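Local coordinates for protein putative fimbrium anchoring subunit Fim4B (Bacteroides ovatus, PDB 5CAG) that probably serves as the anchoring subunit of a fimbrium, a FimB/Mfa2-family protein of the fimbrillin superfamily thought to tether the pilus to the outer membrane, at residues Pro16-Trp26 / Leu55-Pro66; Phe149-Ala160 / Phe189-Thr199. All coordinates share one frame; numbering follows the deposited sequence.

Contact 1: residues Pro16-Trp26 / Leu55-Pro66; sequences PVSGVDIKLDW and LSVRGGEMKVPP. With SO4 (sulfate ion), chain C.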
loop_
_atom_site.group_PDB
_atom_site.type_symbol
_atom_site.label_atom_id
_atom_site.label_comp_id
_atom_site.label_asym_id
_atom_site.label_seq_id
_atom_site.Cartn_x
_atom_site.Cartn_y
_atom_site.Cartn_z
ATOM N N PRO A 16 37.322 -5.028 3.220
ATOM C CA PRO A 16 37.211 -3.569 2.963
ATOM C C PRO A 16 35.816 -3.097 2.509
ATOM O O PRO A 16 35.153 -3.776 1.717
ATOM C CB PRO A 16 38.256 -3.312 1.863
ATOM C CG PRO A 16 38.529 -4.644 1.256
ATOM C CD PRO A 16 38.356 -5.644 2.360
ATOM N N VAL A 17 35.376 -1.922 3.022
ATOM C CA VAL A 17 34.065 -1.351 2.701
ATOM C C VAL A 17 34.146 0.121 2.321
ATOM O O VAL A 17 34.525 0.976 3.130
ATOM C CB VAL A 17 32.996 -1.547 3.811
ATOM C CG1 VAL A 17 32.366 -2.930 3.732
ATOM C CG2 VAL A 17 33.549 -1.263 5.211
ATOM N N SER A 18 33.747 0.409 1.080
ATOM C CA SER A 18 33.635 1.772 0.584
ATOM C C SER A 18 32.227 2.216 0.958
ATOM O O SER A 18 31.269 1.839 0.283
ATOM C CB SER A 18 33.909 1.845 -0.923
ATOM O OG SER A 18 33.029 1.061 -1.714
ATOM N N GLY A 19 32.103 2.900 2.094
ATOM C CA GLY A 19 30.819 3.357 2.614
ATOM C C GLY A 19 30.035 4.266 1.682
ATOM O O GLY A 19 30.609 4.922 0.801
ATOM N N VAL A 20 28.705 4.286 1.852
ATOM C CA VAL A 20 27.821 5.150 1.073
ATOM C C VAL A 20 27.147 6.150 2.019
ATOM O O VAL A 20 27.111 5.926 3.230
ATOM C CB VAL A 20 26.794 4.410 0.175
ATOM C CG1 VAL A 20 27.481 3.583 -0.899
ATOM C CG2 VAL A 20 25.831 3.563 0.989
ATOM N N ASP A 21 26.667 7.271 1.468
ATOM C CA ASP A 21 25.990 8.308 2.224
ATOM C C ASP A 21 24.696 8.652 1.502
ATOM O O ASP A 21 24.700 9.297 0.444
ATOM C CB ASP A 21 26.894 9.538 2.431
ATOM C CG ASP A 21 26.396 10.599 3.411
ATOM O OD1 ASP A 21 25.212 10.520 3.845
ATOM O OD2 ASP A 21 27.163 11.541 3.700
ATOM N N ILE A 22 23.582 8.185 2.076
ATOM C CA ILE A 22 22.253 8.404 1.533
ATOM C C ILE A 22 21.655 9.664 2.145
ATOM O O ILE A 22 21.651 9.825 3.365
ATOM C CB ILE A 22 21.372 7.148 1.773
ATOM C CG1 ILE A 22 21.872 5.966 0.920
ATOM C CG2 ILE A 22 19.882 7.418 1.518
ATOM C CD1 ILE A 22 21.843 4.629 1.634
ATOM N N LYS A 23 21.196 10.576 1.280
ATOM C CA LYS A 23 20.441 11.767 1.663
ATOM C C LYS A 23 19.037 11.598 1.101
ATOM O O LYS A 23 18.887 11.252 -0.071
ATOM C CB LYS A 23 21.093 13.077 1.196
ATOM C CG LYS A 23 20.392 14.328 1.752
ATOM C CD LYS A 23 20.625 15.565 0.872
ATOM C CE LYS A 23 19.582 16.651 1.054
ATOM N NZ LYS A 23 20.152 18.017 0.845
ATOM N N LEU A 24 18.020 11.774 1.943
ATOM C CA LEU A 24 16.631 11.624 1.521
ATOM C C LEU A 24 15.929 12.952 1.524
ATOM O O LEU A 24 16.026 13.702 2.492
ATOM C CB LEU A 24 15.853 10.626 2.399
ATOM C CG LEU A 24 16.358 9.185 2.427
ATOM C CD1 LEU A 24 15.686 8.411 3.506
ATOM C CD2 LEU A 24 16.122 8.495 1.130
ATOM N N ASP A 25 15.259 13.263 0.420
ATOM C CA ASP A 25 14.462 14.465 0.278
ATOM C C ASP A 25 13.022 14.046 0.366
ATOM O O ASP A 25 12.647 12.952 -0.119
ATOM C CB ASP A 25 14.763 15.213 -1.032
ATOM C CG ASP A 25 14.177 16.619 -1.098
ATOM O OD1 ASP A 25 13.817 17.169 -0.022
ATOM O OD2 ASP A 25 14.102 17.184 -2.221
ATOM N N TRP A 26 12.231 14.858 1.074
ATOM C CA TRP A 26 10.823 14.543 1.266
ATOM C C TRP A 26 9.972 15.671 0.778
ATOM O O TRP A 26 8.762 15.663 1.019
ATOM C CB TRP A 26 10.508 14.220 2.737
ATOM C CG TRP A 26 11.141 12.954 3.238
ATOM C CD1 TRP A 26 12.382 12.821 3.793
ATOM C CD2 TRP A 26 10.564 11.642 3.219
ATOM N NE1 TRP A 26 12.631 11.501 4.085
ATOM C CE2 TRP A 26 11.524 10.755 3.760
ATOM C CE3 TRP A 26 9.314 11.130 2.829
ATOM C CZ2 TRP A 26 11.285 9.380 3.883
ATOM C CZ3 TRP A 26 9.083 9.766 2.938
ATOM C CH2 TRP A 26 10.071 8.905 3.432
ATOM N N LEU A 55 17.705 3.617 9.053
ATOM C CA LEU A 55 18.254 4.969 8.952
ATOM C C LEU A 55 17.303 6.049 9.393
ATOM O O LEU A 55 16.087 5.835 9.413
ATOM C CB LEU A 55 18.605 5.247 7.486
ATOM C CG LEU A 55 19.949 4.804 6.978
ATOM C CD1 LEU A 55 20.165 5.352 5.598
ATOM C CD2 LEU A 55 21.078 5.278 7.894
ATOM N N SER A 56 17.862 7.255 9.656
ATOM C CA SER A 56 17.110 8.467 9.998
ATOM C C SER A 56 16.205 8.829 8.827
ATOM O O SER A 56 16.540 8.496 7.681
ATOM C CB SER A 56 18.074 9.617 10.303
ATOM O OG SER A 56 17.442 10.889 10.384
ATOM N N VAL A 57 15.095 9.534 9.077
ATOM C CA VAL A 57 14.217 9.907 7.973
ATOM C C VAL A 57 15.000 10.699 6.881
ATOM O O VAL A 57 14.644 10.612 5.708
ATOM C CB VAL A 57 12.979 10.660 8.478
ATOM C CG1 VAL A 57 13.285 12.126 8.749
ATOM C CG2 VAL A 57 11.821 10.512 7.517
ATOM N N ARG A 58 16.100 11.385 7.256
ATOM C CA ARG A 58 16.937 12.190 6.350
ATOM C C ARG A 58 18.045 11.359 5.673
ATOM O O ARG A 58 18.771 11.865 4.819
ATOM C CB ARG A 58 17.579 13.372 7.114
ATOM C CG ARG A 58 16.652 14.171 8.051
ATOM C CD ARG A 58 15.724 15.156 7.339
ATOM N NE ARG A 58 15.010 16.007 8.300
ATOM C CZ ARG A 58 13.950 16.758 8.008
ATOM N NH1 ARG A 58 13.453 16.772 6.776
ATOM N NH2 ARG A 58 13.369 17.491 8.950
ATOM N N GLY A 59 18.162 10.099 6.059
ATOM C CA GLY A 59 19.174 9.190 5.534
ATOM C C GLY A 59 20.348 9.062 6.479
ATOM O O GLY A 59 20.203 9.290 7.685
ATOM N N GLY A 60 21.502 8.697 5.931
ATOM C CA GLY A 60 22.737 8.558 6.694
ATOM C C GLY A 60 23.803 7.692 6.057
ATOM O O GLY A 60 23.623 7.183 4.946
ATOM N N GLU A 61 24.934 7.534 6.768
ATOM C CA GLU A 61 26.061 6.702 6.349
ATOM C C GLU A 61 25.721 5.219 6.530
ATOM O O GLU A 61 25.013 4.851 7.471
ATOM C CB GLU A 61 27.320 7.061 7.143
ATOM C CG GLU A 61 27.898 8.422 6.798
ATOM C CD GLU A 61 29.329 8.400 6.298
ATOM O OE1 GLU A 61 30.032 7.386 6.526
ATOM O OE2 GLU A 61 29.745 9.400 5.670
HETATM N N MSE A 62 26.246 4.372 5.636
HETATM C CA MSE A 62 26.006 2.927 5.592
HETATM C C MSE A 62 27.164 2.242 4.860
HETATM O O MSE A 62 27.486 2.643 3.748
HETATM C CB MSE A 62 24.687 2.707 4.850
HETATM C CG MSE A 62 24.164 1.302 4.909
HETATM SE SE MSE A 62 22.585 1.163 3.799
HETATM C CE MSE A 62 21.559 2.440 4.658
ATOM N N LYS A 63 27.806 1.239 5.457
ATOM C CA LYS A 63 28.967 0.651 4.779
ATOM C C LYS A 63 28.578 -0.565 3.946
ATOM O O LYS A 63 28.335 -1.655 4.457
ATOM C CB LYS A 63 30.126 0.354 5.751
ATOM C CG LYS A 63 30.888 1.627 6.133
ATOM C CD LYS A 63 31.753 1.439 7.368
ATOM C CE LYS A 63 32.405 2.724 7.829
ATOM N NZ LYS A 63 33.329 2.499 8.979
ATOM N N VAL A 64 28.510 -0.330 2.642
ATOM C CA VAL A 64 28.184 -1.297 1.607
ATOM C C VAL A 64 29.496 -1.723 0.940
ATOM O O VAL A 64 30.254 -0.860 0.481
ATOM C CB VAL A 64 27.174 -0.683 0.588
ATOM C CG1 VAL A 64 26.946 -1.588 -0.615
ATOM C CG2 VAL A 64 25.846 -0.363 1.257
ATOM N N PRO A 65 29.798 -3.035 0.852
ATOM C CA PRO A 65 31.020 -3.442 0.124
ATOM C C PRO A 65 30.804 -3.305 -1.392
ATOM O O PRO A 65 29.647 -3.287 -1.815
ATOM C CB PRO A 65 31.227 -4.894 0.552
ATOM C CG PRO A 65 29.862 -5.382 0.938
ATOM C CD PRO A 65 29.014 -4.198 1.319
ATOM N N PRO A 66 31.839 -3.194 -2.253
ATOM C CA PRO A 66 31.556 -3.035 -3.696
ATOM C C PRO A 66 30.881 -4.269 -4.326
ATOM O O PRO A 66 30.993 -5.392 -3.811
ATOM C CB PRO A 66 32.937 -2.757 -4.305
ATOM C CG PRO A 66 33.783 -2.307 -3.145
ATOM C CD PRO A 66 33.288 -3.130 -1.990
HETATM S S SO4 C . 27.268 0.313 9.318
HETATM O O1 SO4 C . 28.250 -0.575 9.947
HETATM O O2 SO4 C . 26.278 0.716 10.324
HETATM O O3 SO4 C . 27.938 1.518 8.818
HETATM O O4 SO4 C . 26.619 -0.405 8.201
#
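Val20 and Met62 form a hydrogen-bonded antiparallel pair, Val20 N giving a nearly straight bond to Met62 O at 2.8 Å. The same pairing recurs at Ile22 and Gly60, where the return bond from Gly60 N is weak. Strand 134-154 holds the other edge of strand 20-25, in parallel, so the pair belongs to the sheet of the DUF5119 region, a family placed in the transthyretin clan. Val20, Ile22 and Met62 put their side chains on one face, the dense part. The selenomethionine runs out anti to its own N (chi1 -170°) and bends at the selenium, bringing CE to 3.7 Å from Ile22 CD1; Val20 CG2 lies 3.9 Å from Val64 CG2. Phe41 of strand 36-43 packs on Met62 and Val64. At the far end Trp26 turns its edge to the Ser56-Gly59 type I turn: NE1 bonds Val57 O at 2.7 Å, almost in the ring plane, while Val57 CG2 sits over one face near the rim.

The other face is loose. There the carboxylates of Asp21 and Glu61 come within 3.9 Å (OD2 to OE2). Separately, at the outer edge, Lys63 N makes two weak bonds to a sulfate, directed away from 16-26. Backbone bonds and the indole N-H thus fix the register, apolar contacts seal the inner face, and the two acids probably repel each other mildly, which may raise their affinity for protons.

Contact 2: residues Phe149-Ala160 / Phe189-Thr199; sequences FAVEAKGLEYVA and FEVKKGDNKVT. With SO4 (sulfate ion), chain J.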
loop_
_atom_site.group_PDB
_atom_site.type_symbol
_atom_site.label_atom_id
_atom_site.label_comp_id
_atom_site.label_asym_id
_atom_site.label_seq_id
_atom_site.Cartn_x
_atom_site.Cartn_y
_atom_site.Cartn_z
ATOM N N PHE A 149 -15.673 8.601 -1.582
ATOM C CA PHE A 149 -16.890 8.654 -2.389
ATOM C C PHE A 149 -18.081 8.986 -1.511
ATOM O O PHE A 149 -18.006 8.934 -0.275
ATOM C CB PHE A 149 -17.138 7.337 -3.147
ATOM C CG PHE A 149 -17.587 6.195 -2.265
ATOM C CD1 PHE A 149 -18.936 5.991 -1.992
ATOM C CD2 PHE A 149 -16.662 5.334 -1.690
ATOM C CE1 PHE A 149 -19.346 4.964 -1.145
ATOM C CE2 PHE A 149 -17.085 4.285 -0.868
ATOM C CZ PHE A 149 -18.422 4.116 -0.596
ATOM N N ALA A 150 -19.187 9.304 -2.165
ATOM C CA ALA A 150 -20.458 9.548 -1.515
ATOM C C ALA A 150 -21.563 8.993 -2.410
ATOM O O ALA A 150 -21.493 9.147 -3.631
ATOM C CB ALA A 150 -20.651 11.029 -1.242
ATOM N N VAL A 151 -22.510 8.246 -1.833
ATOM C CA VAL A 151 -23.589 7.715 -2.640
ATOM C C VAL A 151 -24.900 7.911 -1.883
ATOM O O VAL A 151 -24.964 7.806 -0.657
ATOM C CB VAL A 151 -23.352 6.272 -3.123
ATOM C CG1 VAL A 151 -23.233 5.301 -1.970
ATOM C CG2 VAL A 151 -24.429 5.825 -4.097
ATOM N N GLU A 152 -25.921 8.280 -2.630
ATOM C CA GLU A 152 -27.243 8.538 -2.107
ATOM C C GLU A 152 -27.947 7.216 -1.790
ATOM O O GLU A 152 -27.925 6.311 -2.627
ATOM C CB GLU A 152 -27.993 9.332 -3.166
ATOM C CG GLU A 152 -29.076 10.247 -2.650
ATOM C CD GLU A 152 -29.729 10.969 -3.806
ATOM O OE1 GLU A 152 -29.070 11.864 -4.386
ATOM O OE2 GLU A 152 -30.859 10.579 -4.188
ATOM N N ALA A 153 -28.551 7.092 -0.579
ATOM C CA ALA A 153 -29.272 5.884 -0.153
ATOM C C ALA A 153 -30.537 6.199 0.693
ATOM O O ALA A 153 -30.480 6.908 1.713
ATOM C CB ALA A 153 -28.347 4.967 0.608
ATOM N N LYS A 154 -31.682 5.640 0.250
ATOM C CA LYS A 154 -32.989 5.819 0.888
ATOM C C LYS A 154 -33.140 4.914 2.110
ATOM O O LYS A 154 -32.671 3.770 2.106
ATOM C CB LYS A 154 -34.118 5.530 -0.125
ATOM C CG LYS A 154 -35.525 5.997 0.287
ATOM C CD LYS A 154 -36.593 5.689 -0.780
ATOM C CE LYS A 154 -38.011 5.702 -0.241
ATOM N NZ LYS A 154 -39.030 5.389 -1.291
ATOM N N GLY A 155 -33.818 5.436 3.127
ATOM C CA GLY A 155 -34.132 4.695 4.341
ATOM C C GLY A 155 -32.953 4.308 5.203
ATOM O O GLY A 155 -32.886 3.180 5.707
ATOM N N LEU A 156 -32.041 5.251 5.428
ATOM C CA LEU A 156 -30.912 4.944 6.282
ATOM C C LEU A 156 -31.368 4.934 7.730
ATOM O O LEU A 156 -30.648 4.423 8.589
ATOM C CB LEU A 156 -29.740 5.923 6.065
ATOM C CG LEU A 156 -29.061 5.925 4.699
ATOM C CD1 LEU A 156 -28.145 7.070 4.600
ATOM C CD2 LEU A 156 -28.291 4.643 4.436
ATOM N N GLU A 157 -32.586 5.444 8.006
ATOM C CA GLU A 157 -33.164 5.442 9.358
ATOM C C GLU A 157 -33.263 4.017 9.903
ATOM O O GLU A 157 -33.265 3.817 11.115
ATOM C CB GLU A 157 -34.550 6.123 9.389
ATOM C CG GLU A 157 -35.654 5.464 8.569
ATOM C CD GLU A 157 -36.081 6.229 7.332
ATOM O OE1 GLU A 157 -35.200 6.767 6.615
ATOM O OE2 GLU A 157 -37.307 6.276 7.074
ATOM N N TYR A 158 -33.340 3.037 8.985
ATOM C CA TYR A 158 -33.435 1.616 9.271
ATOM C C TYR A 158 -32.046 0.971 9.428
ATOM O O TYR A 158 -31.969 -0.191 9.820
ATOM C CB TYR A 158 -34.229 0.919 8.155
ATOM C CG TYR A 158 -35.580 1.538 7.884
ATOM C CD1 TYR A 158 -36.453 1.839 8.925
ATOM C CD2 TYR A 158 -36.003 1.793 6.584
ATOM C CE1 TYR A 158 -37.701 2.412 8.681
ATOM C CE2 TYR A 158 -37.259 2.348 6.325
ATOM C CZ TYR A 158 -38.105 2.658 7.379
ATOM O OH TYR A 158 -39.338 3.220 7.139
ATOM N N VAL A 159 -30.965 1.712 9.154
ATOM C CA VAL A 159 -29.623 1.158 9.244
ATOM C C VAL A 159 -29.022 1.420 10.618
ATOM O O VAL A 159 -29.112 2.534 11.140
ATOM C CB VAL A 159 -28.679 1.674 8.126
ATOM C CG1 VAL A 159 -27.274 1.129 8.320
ATOM C CG2 VAL A 159 -29.192 1.305 6.738
ATOM N N ALA A 160 -28.400 0.385 11.188
ATOM C CA ALA A 160 -27.665 0.455 12.441
ATOM C C ALA A 160 -26.256 0.881 12.136
ATOM O O ALA A 160 -25.770 1.853 12.719
ATOM C CB ALA A 160 -27.668 -0.897 13.140
ATOM N N PHE A 189 -13.533 -0.880 4.853
ATOM C CA PHE A 189 -13.551 0.523 5.248
ATOM C C PHE A 189 -14.868 0.834 5.940
ATOM O O PHE A 189 -15.889 0.213 5.653
ATOM C CB PHE A 189 -13.281 1.469 4.067
ATOM C CG PHE A 189 -14.173 1.269 2.876
ATOM C CD1 PHE A 189 -15.379 1.949 2.768
ATOM C CD2 PHE A 189 -13.801 0.413 1.846
ATOM C CE1 PHE A 189 -16.195 1.775 1.650
ATOM C CE2 PHE A 189 -14.628 0.220 0.741
ATOM C CZ PHE A 189 -15.815 0.908 0.647
ATOM N N GLU A 190 -14.829 1.750 6.893
ATOM C CA GLU A 190 -16.038 2.199 7.574
ATOM C C GLU A 190 -16.753 3.175 6.674
ATOM O O GLU A 190 -16.108 3.857 5.849
ATOM C CB GLU A 190 -15.725 2.857 8.919
ATOM C CG GLU A 190 -14.819 2.032 9.787
ATOM C CD GLU A 190 -14.526 2.592 11.160
ATOM O OE1 GLU A 190 -14.944 3.744 11.439
ATOM O OE2 GLU A 190 -13.875 1.866 11.955
ATOM N N VAL A 191 -18.091 3.254 6.844
ATOM C CA VAL A 191 -18.979 4.129 6.059
ATOM C C VAL A 191 -19.768 5.012 7.024
ATOM O O VAL A 191 -20.390 4.495 7.961
ATOM C CB VAL A 191 -19.920 3.307 5.148
ATOM C CG1 VAL A 191 -20.805 4.220 4.331
ATOM C CG2 VAL A 191 -19.145 2.345 4.248
ATOM N N LYS A 192 -19.724 6.334 6.802
ATOM C CA LYS A 192 -20.413 7.368 7.587
ATOM C C LYS A 192 -21.821 7.502 7.033
ATOM O O LYS A 192 -21.983 7.715 5.827
ATOM C CB LYS A 192 -19.642 8.718 7.524
ATOM C CG LYS A 192 -20.237 9.825 8.397
ATOM C CD LYS A 192 -19.584 11.188 8.185
ATOM C CE LYS A 192 -20.256 12.271 9.007
ATOM N NZ LYS A 192 -19.505 13.559 8.976
ATOM N N LYS A 193 -22.841 7.343 7.874
ATOM C CA LYS A 193 -24.165 7.454 7.294
ATOM C C LYS A 193 -24.781 8.788 7.615
ATOM O O LYS A 193 -24.823 9.194 8.772
ATOM C CB LYS A 193 -25.107 6.279 7.675
ATOM C CG LYS A 193 -25.609 6.209 9.106
ATOM C CD LYS A 193 -26.884 5.382 9.225
ATOM C CE LYS A 193 -27.333 5.243 10.663
ATOM N NZ LYS A 193 -28.806 5.466 10.805
ATOM N N GLY A 194 -25.259 9.458 6.577
ATOM C CA GLY A 194 -26.027 10.690 6.710
ATOM C C GLY A 194 -27.499 10.347 6.878
ATOM O O GLY A 194 -27.844 9.331 7.507
ATOM N N ASP A 195 -28.386 11.179 6.309
ATOM C CA ASP A 195 -29.842 10.933 6.334
ATOM C C ASP A 195 -30.293 10.372 4.955
ATOM O O ASP A 195 -31.152 9.465 4.884
ATOM C CB ASP A 195 -30.634 12.217 6.706
ATOM C CG ASP A 195 -30.198 12.933 7.984
ATOM O OD1 ASP A 195 -29.949 12.240 9.005
ATOM O OD2 ASP A 195 -30.147 14.189 7.974
ATOM N N ASN A 196 -29.650 10.890 3.872
ATOM C CA ASN A 196 -29.919 10.519 2.489
ATOM C C ASN A 196 -28.646 10.106 1.724
ATOM O O ASN A 196 -28.758 9.611 0.611
ATOM C CB ASN A 196 -30.613 11.681 1.790
ATOM C CG ASN A 196 -31.917 12.069 2.457
ATOM O OD1 ASN A 196 -32.967 11.437 2.248
ATOM N ND2 ASN A 196 -31.856 13.074 3.333
ATOM N N LYS A 197 -27.459 10.262 2.330
ATOM C CA LYS A 197 -26.150 9.942 1.746
ATOM C C LYS A 197 -25.355 9.025 2.635
ATOM O O LYS A 197 -25.634 8.937 3.828
ATOM C CB LYS A 197 -25.318 11.243 1.556
ATOM C CG LYS A 197 -25.319 11.788 0.133
ATOM C CD LYS A 197 -24.739 13.206 0.022
ATOM C CE LYS A 197 -25.138 13.825 -1.307
ATOM N NZ LYS A 197 -24.902 15.290 -1.340
ATOM N N VAL A 198 -24.313 8.390 2.072
ATOM C CA VAL A 198 -23.319 7.601 2.801
ATOM C C VAL A 198 -21.966 8.009 2.247
ATOM O O VAL A 198 -21.798 8.111 1.029
ATOM C CB VAL A 198 -23.496 6.073 2.895
ATOM C CG1 VAL A 198 -24.706 5.704 3.731
ATOM C CG2 VAL A 198 -23.521 5.393 1.547
ATOM N N THR A 199 -21.034 8.340 3.141
ATOM C CA THR A 199 -19.720 8.832 2.767
ATOM C C THR A 199 -18.663 7.884 3.302
ATOM O O THR A 199 -18.788 7.423 4.421
ATOM C CB THR A 199 -19.603 10.255 3.308
ATOM O OG1 THR A 199 -20.440 11.112 2.522
ATOM C CG2 THR A 199 -18.181 10.778 3.291
HETATM S S SO4 J . -27.193 13.825 4.490
HETATM O O1 SO4 J . -26.931 13.914 5.942
HETATM O O2 SO4 J . -28.465 14.482 4.150
HETATM O O3 SO4 J . -26.084 14.429 3.735
HETATM O O4 SO4 J . -27.303 12.439 4.079
#
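Phe149 and Phe189 meet with their rings steeply inclined, planes at 83° and centroids 6.0 Å apart. Phe189 CE1 lies at the edge of the Phe149 ring, near its plane, and 3.7 Å from Phe149 CE2. With CG between N and the carbonyl carbon (chi1 72°), Phe149 brings the end of its ring in toward Phe189. Phe202 stacks on Phe189 and also touches Phe149. Farther along, Val151 and Val198 stand side by side, pointing the same way, with CG1 of the first 3.5 Å from CG2 of the second. Their backbones form a hydrogen-bonded antiparallel pair, and Ala153 N bonds Asn196 O beyond it. Strand 149-154 thus lies between strands 197-205 and 274-275, while strand 232-239 packs on the apolar side chains.

Past the strand the chain curls through a 3-10 segment, and Leu156 turns back across Val198 at a slant, both its methyls 3.8 Å from Val198 CG1. Lys193 reaches across to the 3-10 segment and bends at its end, so NZ grips two carbonyls: Leu156 O at 3.1 Å, from above its plane, and Val159 O at 3.0 Å. Val159 N reaches Leu156 O from the opposite face. Three consecutive backbone N-H groups of the hairpin turn, those of Asp195, Asn196 and Lys197, converge on one sulfate oxygen, O4, each N at 2.8 Å; the ion probably comes from the crystallisation liquor.

Three kinds of chemistry therefore hold these segments: strand backbone bonds, an apolar row, and at the corner an ammonium group shared by two carbonyls, which probably gain polarity from its charge.

From the N terminus, the chain lays down strand 20-25, runs through strands 36-43 and 51-56, and comes back along 59-62, so contact 1 closes a loop with 28 residues between its segments. Only after this does the long strand 134-154 begin. It pairs with strand 20-25 near its start and, at its far end, supplies the first segment of contact 2, whose loop closes when the hairpin of strands 187-193 and 197-205 returns. The two loops follow in series, neither nested nor crossed. Their centres lie about 50 Å apart, on opposite sides of the chain's centre, and strand 134-154 spans between these two ends of the elongated fold.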